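Local coordinates for protein oligogalacturonate lyase (Yersinia enterocolitica subsp. enterocolitica, PDB 3PE7) that probably breaks down short oligogalacturonides by beta-elimination in the cytoplasm, using a seven-bladed beta-propeller that binds manganese and calcium, at residues N103-D108 / L112-V117; C168-V173 / W219-D224; H192-P197 / S250-V255. All coordinates share one frame; numbering follows the deposited sequence.

Contact 1. Residues N103-D108 / L112-V117; sequences NLMRVD and LEENVV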
loop_
_atom_site.group_PDB
_atom_site.type_symbol
_atom_site.label_atom_id
_atom_site.label_comp_id
_atom_site.label_asym_id
_atom_site.label_seq_id
_atom_site.Cartn_x
_atom_site.Cartn_y
_atom_site.Cartn_z
ATOM N N ASN A 103 9.939 9.680 -13.088
ATOM C CA ASN A 103 9.684 8.897 -14.296
ATOM C C ASN A 103 8.824 7.678 -14.002
ATOM O O ASN A 103 9.296 6.744 -13.342
ATOM C CB ASN A 103 11.006 8.419 -14.903
ATOM C CG ASN A 103 11.882 9.569 -15.377
ATOM O OD1 ASN A 103 11.390 10.536 -15.945
ATOM N ND2 ASN A 103 13.187 9.470 -15.127
ATOM N N LEU A 104 7.574 7.710 -14.470
ATOM C CA LEU A 104 6.704 6.545 -14.343
ATOM C C LEU A 104 7.092 5.556 -15.440
ATOM O O LEU A 104 6.963 5.863 -16.638
ATOM C CB LEU A 104 5.224 6.955 -14.414
ATOM C CG LEU A 104 4.152 5.911 -14.027
ATOM C CD1 LEU A 104 4.034 4.753 -15.037
ATOM C CD2 LEU A 104 4.329 5.356 -12.614
ATOM N N MET A 105 7.573 4.384 -15.032
ATOM C CA MET A 105 8.147 3.399 -15.941
ATOM C C MET A 105 7.223 2.200 -16.088
ATOM O O MET A 105 6.511 1.850 -15.146
ATOM C CB MET A 105 9.481 2.865 -15.398
ATOM C CG MET A 105 10.500 3.920 -14.987
ATOM S SD MET A 105 11.019 4.932 -16.402
ATOM C CE MET A 105 11.737 3.685 -17.447
ATOM N N ARG A 106 7.268 1.584 -17.267
ATOM C CA ARG A 106 6.663 0.278 -17.523
ATOM C C ARG A 106 7.752 -0.705 -17.907
ATOM O O ARG A 106 8.548 -0.462 -18.835
ATOM C CB ARG A 106 5.610 0.358 -18.641
ATOM C CG ARG A 106 4.838 -0.968 -18.877
ATOM C CD ARG A 106 3.986 -0.882 -20.160
ATOM N NE ARG A 106 3.254 -2.128 -20.411
ATOM C CZ ARG A 106 3.750 -3.202 -21.020
ATOM N NH1 ARG A 106 4.998 -3.231 -21.481
ATOM N NH2 ARG A 106 2.974 -4.269 -21.186
ATOM N N VAL A 107 7.815 -1.819 -17.186
ATOM C CA VAL A 107 8.794 -2.850 -17.487
ATOM C C VAL A 107 8.062 -4.059 -18.080
ATOM O O VAL A 107 7.159 -4.616 -17.436
ATOM C CB VAL A 107 9.573 -3.299 -16.218
ATOM C CG1 VAL A 107 10.640 -4.290 -16.579
ATOM C CG2 VAL A 107 10.167 -2.088 -15.499
ATOM N N ASP A 108 8.462 -4.453 -19.292
ATOM C CA ASP A 108 7.967 -5.681 -19.923
ATOM C C ASP A 108 8.576 -6.864 -19.176
ATOM O O ASP A 108 9.793 -7.008 -19.114
ATOM C CB ASP A 108 8.359 -5.698 -21.410
ATOM C CG ASP A 108 7.780 -6.890 -22.163
ATOM O OD1 ASP A 108 8.135 -8.040 -21.858
ATOM O OD2 ASP A 108 6.982 -6.669 -23.088
ATOM N N LEU A 112 12.206 -7.544 -20.087
ATOM C CA LEU A 112 12.766 -6.598 -19.101
ATOM C C LEU A 112 13.114 -5.227 -19.698
ATOM O O LEU A 112 13.728 -4.385 -19.040
ATOM C CB LEU A 112 13.935 -7.207 -18.303
ATOM C CG LEU A 112 13.615 -8.493 -17.534
ATOM C CD1 LEU A 112 14.845 -9.036 -16.862
ATOM C CD2 LEU A 112 12.493 -8.272 -16.518
ATOM N N GLU A 113 12.687 -4.996 -20.938
ATOM C CA GLU A 113 12.802 -3.663 -21.528
ATOM C C GLU A 113 11.885 -2.670 -20.795
ATOM O O GLU A 113 10.767 -3.022 -20.396
ATOM C CB GLU A 113 12.487 -3.716 -23.037
ATOM C CG GLU A 113 13.529 -4.529 -23.816
ATOM C CD GLU A 113 13.140 -4.825 -25.253
ATOM O OE1 GLU A 113 12.094 -4.335 -25.729
ATOM O OE2 GLU A 113 13.902 -5.548 -25.921
ATOM N N GLU A 114 12.372 -1.444 -20.593
ATOM C CA GLU A 114 11.589 -0.411 -19.930
ATOM C C GLU A 114 11.226 0.741 -20.864
ATOM O O GLU A 114 11.981 1.087 -21.769
ATOM C CB GLU A 114 12.319 0.142 -18.682
ATOM C CG GLU A 114 12.994 -0.933 -17.830
ATOM C CD GLU A 114 13.292 -0.480 -16.406
ATOM O OE1 GLU A 114 12.812 0.617 -15.984
ATOM O OE2 GLU A 114 14.022 -1.228 -15.715
ATOM N N ASN A 115 10.079 1.348 -20.614
ATOM C CA ASN A 115 9.640 2.536 -21.335
ATOM C C ASN A 115 9.205 3.584 -20.323
ATOM O O ASN A 115 8.513 3.259 -19.345
ATOM C CB ASN A 115 8.453 2.167 -22.245
ATOM C CG ASN A 115 7.979 3.322 -23.085
ATOM O OD1 ASN A 115 8.735 3.867 -23.903
ATOM N ND2 ASN A 115 6.713 3.703 -22.910
ATOM N N VAL A 116 9.580 4.844 -20.532
ATOM C CA VAL A 116 9.006 5.872 -19.666
ATOM C C VAL A 116 7.629 6.294 -20.175
ATOM O O VAL A 116 7.481 6.797 -21.294
ATOM C CB VAL A 116 9.999 7.049 -19.281
ATOM C CG1 VAL A 116 11.184 7.100 -20.157
ATOM C CG2 VAL A 116 9.275 8.400 -19.105
ATOM N N VAL A 117 6.615 6.034 -19.360
ATOM C CA VAL A 117 5.243 6.288 -19.769
ATOM C C VAL A 117 4.891 7.760 -19.568
ATOM O O VAL A 117 4.212 8.368 -20.406
ATOM C CB VAL A 117 4.245 5.378 -19.008
ATOM C CG1 VAL A 117 2.824 5.779 -19.317
ATOM C CG2 VAL A 117 4.481 3.904 -19.367
#
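M105 turns its CG beside the backbone N (chi1 -51°) and bends again at the next bond (chi2 -63°), a double fold that lays its sulfur against V116. This contact is an antiparallel beta hairpin, formed by the third strand of a four-stranded propeller blade, 103-108, and an edge strand, 114-119. M105, V107, E114 and V116 share one face of the hairpin, while R106 and N115 lie on the other. M105 SD approaches V116 CB to 3.7 Å, the two side chains crossing obliquely. Past the sulfur the methionine curls back, and its CE comes 3.6 Å from E114 OE1, the two chains here crossing nearly at right angles.

On the same face V107 lies alongside E114, both side chains pointing the same way, and V107 CG2 rests 3.6 Å from E114 CD. V107 CG2 thus lies over the face of the carboxylate, whereas M105 CE comes in near its plane, beside OE1. The carboxylate oxygens are satisfied: Y97 OH bonds OE1, and K3 forms a salt bridge with OE2. On the opposite face R106 CB meets V117 CG2 at 3.8 Å, while L104 and V117 run side by side.

Main-chain bonds hold the register. R106 and N115 form a hydrogen-bonded pair, R106 N reaching N115 O at 2.9 Å and N115 N returning the bond to R106 O at 3.0 Å. V117 N also donates to L104 O, and D108 N to E113 O. The turn is braced by the D108 carboxylate, whose OD1 accepts the amides of A110 and T111. At its close L112 N, on a residue with positive phi, bonds D108 O at 2.7 Å.

Contact 2. Residues C168-V173 / W219-D224; sequences CRLMRV and WLINED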
loop_
_atom_site.group_PDB
_atom_site.type_symbol
_atom_site.label_atom_id
_atom_site.label_comp_id
_atom_site.label_asym_id
_atom_site.label_seq_id
_atom_site.Cartn_x
_atom_site.Cartn_y
_atom_site.Cartn_z
ATOM N N CYS A 168 -1.299 21.524 -4.699
ATOM C CA CYS A 168 -1.313 20.147 -5.147
ATOM C C CYS A 168 -2.323 19.979 -6.260
ATOM O O CYS A 168 -3.414 20.547 -6.201
ATOM C CB CYS A 168 -1.736 19.232 -3.992
ATOM S SG CYS A 168 -0.629 19.276 -2.574
ATOM N N ARG A 169 -1.958 19.184 -7.246
ATOM C CA ARG A 169 -2.891 18.788 -8.279
ATOM C C ARG A 169 -3.016 17.267 -8.364
ATOM O O ARG A 169 -2.035 16.523 -8.309
ATOM C CB ARG A 169 -2.539 19.428 -9.636
ATOM C CG ARG A 169 -1.187 19.067 -10.208
ATOM C CD ARG A 169 -0.848 19.966 -11.407
ATOM N NE ARG A 169 0.261 19.406 -12.173
ATOM C CZ ARG A 169 0.714 19.873 -13.328
ATOM N NH1 ARG A 169 0.175 20.965 -13.883
ATOM N NH2 ARG A 169 1.728 19.258 -13.925
ATOM N N LEU A 170 -4.264 16.829 -8.481
ATOM C CA LEU A 170 -4.593 15.422 -8.642
ATOM C C LEU A 170 -4.591 15.182 -10.145
ATOM O O LEU A 170 -5.422 15.741 -10.871
ATOM C CB LEU A 170 -5.981 15.169 -8.046
ATOM C CG LEU A 170 -6.407 13.731 -7.736
ATOM C CD1 LEU A 170 -7.779 13.780 -7.052
ATOM C CD2 LEU A 170 -6.470 12.883 -8.973
ATOM N N MET A 171 -3.635 14.385 -10.603
ATOM C CA MET A 171 -3.417 14.156 -12.021
ATOM C C MET A 171 -4.004 12.840 -12.458
ATOM O O MET A 171 -3.979 11.871 -11.721
ATOM C CB MET A 171 -1.921 14.143 -12.352
ATOM C CG MET A 171 -1.205 15.461 -12.066
ATOM S SD MET A 171 -1.900 16.788 -13.057
ATOM C CE MET A 171 -1.620 16.162 -14.714
ATOM N N ARG A 172 -4.520 12.796 -13.678
ATOM C CA ARG A 172 -4.721 11.499 -14.273
ATOM C C ARG A 172 -3.916 11.379 -15.555
ATOM O O ARG A 172 -3.816 12.344 -16.346
ATOM C CB ARG A 172 -6.196 11.138 -14.404
ATOM C CG ARG A 172 -6.931 11.852 -15.449
ATOM C CD ARG A 172 -8.100 10.988 -15.921
ATOM N NE ARG A 172 -8.485 11.382 -17.272
ATOM C CZ ARG A 172 -9.364 12.336 -17.559
ATOM N NH1 ARG A 172 -9.988 12.996 -16.591
ATOM N NH2 ARG A 172 -9.630 12.618 -18.828
ATOM N N VAL A 173 -3.302 10.214 -15.713
ATOM C CA VAL A 173 -2.374 9.927 -16.796
ATOM C C VAL A 173 -2.913 8.778 -17.647
ATOM O O VAL A 173 -3.330 7.744 -17.118
ATOM C CB VAL A 173 -0.948 9.576 -16.262
ATOM C CG1 VAL A 173 -0.036 9.067 -17.378
ATOM C CG2 VAL A 173 -0.302 10.788 -15.575
ATOM N N TRP A 219 -12.333 11.958 0.812
ATOM C CA TRP A 219 -13.089 12.636 -0.241
ATOM C C TRP A 219 -13.266 11.742 -1.456
ATOM O O TRP A 219 -12.486 10.812 -1.690
ATOM C CB TRP A 219 -12.356 13.922 -0.660
ATOM C CG TRP A 219 -12.293 14.896 0.475
ATOM C CD1 TRP A 219 -11.452 14.839 1.550
ATOM C CD2 TRP A 219 -13.136 16.040 0.684
ATOM N NE1 TRP A 219 -11.700 15.883 2.398
ATOM C CE2 TRP A 219 -12.727 16.637 1.893
ATOM C CE3 TRP A 219 -14.186 16.631 -0.049
ATOM C CZ2 TRP A 219 -13.335 17.795 2.410
ATOM C CZ3 TRP A 219 -14.792 17.798 0.467
ATOM C CH2 TRP A 219 -14.356 18.357 1.682
ATOM N N LEU A 220 -14.331 11.995 -2.202
ATOM C CA LEU A 220 -14.511 11.395 -3.506
ATOM C C LEU A 220 -14.639 12.524 -4.521
ATOM O O LEU A 220 -15.085 13.628 -4.194
ATOM C CB LEU A 220 -15.780 10.541 -3.554
ATOM C CG LEU A 220 -15.921 9.337 -2.634
ATOM C CD1 LEU A 220 -17.295 8.724 -2.891
ATOM C CD2 LEU A 220 -14.839 8.307 -2.953
ATOM N N ILE A 221 -14.245 12.241 -5.753
ATOM C CA ILE A 221 -14.497 13.166 -6.862
ATOM C C ILE A 221 -14.737 12.342 -8.115
ATOM O O ILE A 221 -14.228 11.213 -8.244
ATOM C CB ILE A 221 -13.315 14.175 -7.047
ATOM C CG1 ILE A 221 -13.714 15.369 -7.925
ATOM C CG2 ILE A 221 -12.046 13.467 -7.559
ATOM C CD1 ILE A 221 -12.714 16.536 -7.838
ATOM N N ASN A 222 -15.527 12.883 -9.038
ATOM C CA ASN A 222 -15.672 12.243 -10.336
ATOM C C ASN A 222 -14.400 12.405 -11.139
ATOM O O ASN A 222 -13.652 13.378 -10.948
ATOM C CB ASN A 222 -16.852 12.825 -11.117
ATOM C CG ASN A 222 -18.199 12.523 -10.483
ATOM O OD1 ASN A 222 -18.331 11.673 -9.596
ATOM N ND2 ASN A 222 -19.226 13.206 -10.971
ATOM N N GLU A 223 -14.171 11.464 -12.051
ATOM C CA GLU A 223 -12.992 11.468 -12.905
ATOM C C GLU A 223 -12.840 12.778 -13.678
ATOM O O GLU A 223 -11.727 13.218 -13.933
ATOM C CB GLU A 223 -13.050 10.302 -13.878
ATOM C CG GLU A 223 -11.720 9.952 -14.510
ATOM C CD GLU A 223 -11.850 8.875 -15.538
ATOM O OE1 GLU A 223 -10.869 8.129 -15.734
ATOM O OE2 GLU A 223 -12.946 8.763 -16.143
ATOM N N ASP A 224 -13.960 13.404 -14.035
ATOM C CA ASP A 224 -13.891 14.634 -14.824
ATOM C C ASP A 224 -13.736 15.886 -13.957
ATOM O O ASP A 224 -13.784 17.009 -14.474
ATOM C CB ASP A 224 -15.102 14.741 -15.761
ATOM C CG ASP A 224 -16.420 14.862 -15.010
ATOM O OD1 ASP A 224 -16.425 14.994 -13.760
ATOM O OD2 ASP A 224 -17.475 14.826 -15.670
#
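R172 and E223 meet where two neighbouring propeller blades come together, a worked example of how adjacent sheets associate without backbone-to-backbone bonds between the two segments. The backbones stay well apart, the closest pair of CA atoms, R172 CA and E223 CA, lying 8.4 Å apart.

The closer-fitting part is polar and partly exposed. With its CG set between the backbone N and the carbonyl carbon (chi1 73°), R172 sends an extended chain across that of E223 at about a right angle. R172 CD packs against the aliphatic E223 CG at 4.0 Å, and the guanidinium edge turns to the backbone: E223 O lies at that edge, near the guanidinium plane, 3.2 Å from R172 NH1. The carboxylate itself is engaged differently. E223 OE1 is 4.3 Å from R172 NE and well out of the guanidinium plane, so any attraction is probably one of charge, with no N-H pointing at the oxygen; the planes of the two groups are 48° apart. That same OE1 takes a salt bridge from K138 and a hydrogen bond from Y195 OH, which hold the glutamate in place.

Deeper along the strands the touch between the two segments is looser but apolar and buried. L170 CD1 and I221 CG2 come no nearer than 4.3 Å, and F205 lies against both residues, with I142 adding to the packing on L170. Residues 168-173 belong to the third strand of one four-stranded sheet and 219-222 to the third of the next, so this is the face-to-face packing of successive blades that is characteristic of a beta-propeller.

Contact 3. Residues H192-P197 / S250-V255; sequences HPIYRP and SALVYV
I194 and L252 touch through a single pair of methyl groups, I194 CD1 to L252 CD1 at 4.3 Å, while close by R196 reaches past S250. Two consecutive propeller blades face each other here, and R196 illustrates how a long side chain can cross from one blade to the next without any backbone pairing.

The R196 side chain is fully stretched, with CG opposite the backbone N (chi1 -179°) and the bonds beyond it extended. CB, CG and CD all stay more than 5 Å from every atom of 250-255; the side chain packs against W245 and P271. NE is the first atom with a polar partner, donating a hydrogen bond to G249 O, just ahead of S250, and it lies 5.0 Å from S250 N. CZ follows at 5.3 Å from S250 O. From there the guanidinium divides: NH1 approaches S250 O to 4.3 Å from an oblique direction, too far for a bond, whereas NH2 forms salt bridges with D199 and E272. E272 is a ligand of a bound calcium ion, and the R196 side chain comes within about 5 Å of that metal at nearest atoms. The arginine therefore stands in the second shell of the site, where its charge probably helps to orient the carboxylate and to offset part of the local negative charge.

S250 OG is held separately, by D248. W245, on strand 238-245, joins the parts: it packs against both R196 and L252, and its NE1 bonds I194 O. The contact thus lies between strand 190-196, the first of its sheet, and strand 252-258, the second of the following one, with strand 238-245 between them.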
loop_
_atom_site.group_PDB
_atom_site.type_symbol
_atom_site.label_atom_id
_atom_site.label_comp_id
_atom_site.label_asym_id
_atom_site.label_seq_id
_atom_site.Cartn_x
_atom_site.Cartn_y
_atom_site.Cartn_z
ATOM N N HIS A 192 -2.997 10.327 -1.469
ATOM C CA HIS A 192 -3.578 8.976 -1.639
ATOM C C HIS A 192 -4.749 8.904 -2.641
ATOM O O HIS A 192 -5.846 8.437 -2.277
ATOM C CB HIS A 192 -3.979 8.396 -0.263
ATOM C CG HIS A 192 -4.227 6.909 -0.266
ATOM N ND1 HIS A 192 -5.191 6.317 0.530
ATOM C CD2 HIS A 192 -3.656 5.904 -0.973
ATOM C CE1 HIS A 192 -5.206 5.015 0.306
ATOM N NE2 HIS A 192 -4.274 4.735 -0.589
ATOM N N PRO A 193 -4.548 9.371 -3.886
ATOM C CA PRO A 193 -5.661 9.186 -4.829
ATOM C C PRO A 193 -5.740 7.729 -5.281
ATOM O O PRO A 193 -4.717 7.122 -5.580
ATOM C CB PRO A 193 -5.296 10.107 -5.997
ATOM C CG PRO A 193 -3.782 10.159 -5.958
ATOM C CD PRO A 193 -3.459 10.167 -4.488
ATOM N N ILE A 194 -6.950 7.176 -5.318
ATOM C CA ILE A 194 -7.131 5.770 -5.652
ATOM C C ILE A 194 -8.401 5.636 -6.504
ATOM O O ILE A 194 -9.495 5.990 -6.045
ATOM C CB ILE A 194 -7.205 4.879 -4.369
ATOM C CG1 ILE A 194 -8.012 5.569 -3.262
ATOM C CG2 ILE A 194 -5.760 4.498 -3.867
ATOM C CD1 ILE A 194 -8.282 4.752 -1.977
ATOM N N TYR A 195 -8.241 5.165 -7.738
ATOM C CA TYR A 195 -9.398 4.802 -8.590
ATOM C C TYR A 195 -10.260 3.765 -7.856
ATOM O O TYR A 195 -9.725 2.823 -7.277
ATOM C CB TYR A 195 -8.932 4.181 -9.912
ATOM C CG TYR A 195 -8.837 5.138 -11.081
ATOM C CD1 TYR A 195 -7.606 5.399 -11.699
ATOM C CD2 TYR A 195 -9.984 5.748 -11.599
ATOM C CE1 TYR A 195 -7.523 6.278 -12.793
ATOM C CE2 TYR A 195 -9.915 6.609 -12.666
ATOM C CZ TYR A 195 -8.686 6.870 -13.265
ATOM O OH TYR A 195 -8.639 7.717 -14.337
ATOM N N ARG A 196 -11.585 3.923 -7.900
ATOM C CA ARG A 196 -12.480 2.865 -7.430
ATOM C C ARG A 196 -12.350 1.675 -8.384
ATOM O O ARG A 196 -12.517 1.843 -9.594
ATOM C CB ARG A 196 -13.931 3.345 -7.422
ATOM C CG ARG A 196 -14.914 2.267 -6.919
ATOM C CD ARG A 196 -16.338 2.837 -6.824
ATOM N NE ARG A 196 -17.299 1.847 -6.317
ATOM C CZ ARG A 196 -18.623 1.995 -6.415
ATOM N NH1 ARG A 196 -19.444 1.087 -5.908
ATOM N NH2 ARG A 196 -19.128 3.067 -7.031
ATOM N N PRO A 197 -12.035 0.470 -7.854
ATOM C CA PRO A 197 -11.994 -0.685 -8.744
ATOM C C PRO A 197 -13.303 -0.827 -9.542
ATOM O O PRO A 197 -14.391 -0.729 -8.968
ATOM C CB PRO A 197 -11.814 -1.863 -7.783
ATOM C CG PRO A 197 -11.063 -1.298 -6.626
ATOM C CD PRO A 197 -11.634 0.112 -6.480
ATOM N N SER A 250 -16.761 -2.568 -3.998
ATOM C CA SER A 250 -18.083 -2.529 -3.351
ATOM C C SER A 250 -18.220 -1.422 -2.305
ATOM O O SER A 250 -19.331 -0.922 -2.073
ATOM C CB SER A 250 -18.388 -3.893 -2.719
ATOM O OG SER A 250 -17.399 -4.246 -1.738
ATOM N N ALA A 251 -17.099 -1.039 -1.677
ATOM C CA ALA A 251 -17.124 -0.102 -0.550
ATOM C C ALA A 251 -15.740 0.496 -0.322
ATOM O O ALA A 251 -14.723 -0.106 -0.733
ATOM C CB ALA A 251 -17.596 -0.807 0.716
ATOM N N LEU A 252 -15.724 1.667 0.328
ATOM C CA LEU A 252 -14.514 2.244 0.904
ATOM C C LEU A 252 -14.499 1.897 2.391
ATOM O O LEU A 252 -15.476 2.126 3.097
ATOM C CB LEU A 252 -14.478 3.763 0.684
ATOM C CG LEU A 252 -13.148 4.491 0.928
ATOM C CD1 LEU A 252 -12.129 4.181 -0.176
ATOM C CD2 LEU A 252 -13.408 5.968 1.046
ATOM N N VAL A 253 -13.400 1.304 2.850
ATOM C CA VAL A 253 -13.259 0.869 4.247
ATOM C C VAL A 253 -12.246 1.787 4.913
ATOM O O VAL A 253 -11.319 2.262 4.266
ATOM C CB VAL A 253 -12.826 -0.621 4.321
ATOM C CG1 VAL A 253 -12.459 -1.069 5.753
ATOM C CG2 VAL A 253 -13.933 -1.521 3.749
ATOM N N TYR A 254 -12.445 2.051 6.200
ATOM C CA TYR A 254 -11.521 2.908 6.942
ATOM C C TYR A 254 -11.612 2.628 8.430
ATOM O O TYR A 254 -12.481 1.883 8.891
ATOM C CB TYR A 254 -11.797 4.405 6.658
ATOM C CG TYR A 254 -13.169 4.872 7.104
ATOM C CD1 TYR A 254 -14.293 4.714 6.271
ATOM C CD2 TYR A 254 -13.346 5.467 8.363
ATOM C CE1 TYR A 254 -15.567 5.146 6.696
ATOM C CE2 TYR A 254 -14.602 5.902 8.783
ATOM C CZ TYR A 254 -15.702 5.741 7.946
ATOM O OH TYR A 254 -16.944 6.163 8.403
ATOM N N VAL A 255 -10.713 3.258 9.179
ATOM C CA VAL A 255 -10.651 3.086 10.622
ATOM C C VAL A 255 -11.054 4.402 11.288
ATOM O O VAL A 255 -10.632 5.485 10.848
ATOM C CB VAL A 255 -9.247 2.661 11.060
ATOM C CG1 VAL A 255 -9.105 2.673 12.588
ATOM C CG2 VAL A 255 -8.959 1.272 10.547
#

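How the contacts relate
Contact 1 lies within one blade, whereas contacts 2 and 3 each join two successive blades, and the chemistry follows. The hairpin depends on main-chain hydrogen bonds and buries much the largest surface; the other two rely on side-chain contacts, some of them with backbone oxygens, over small areas. Contacts 1 and 2 are peripheral, their centres about 21 and 19 Å from the centre of the chain, while contact 3 is more buried, at about 12 Å. Contacts 2 and 3 share the sheet 190-230, using its third and first strands respectively, and they touch: L170 CG packs 4.2 Å from P193 CB, and Y195 OH packs on R172 CD. Contact 1 touches neither.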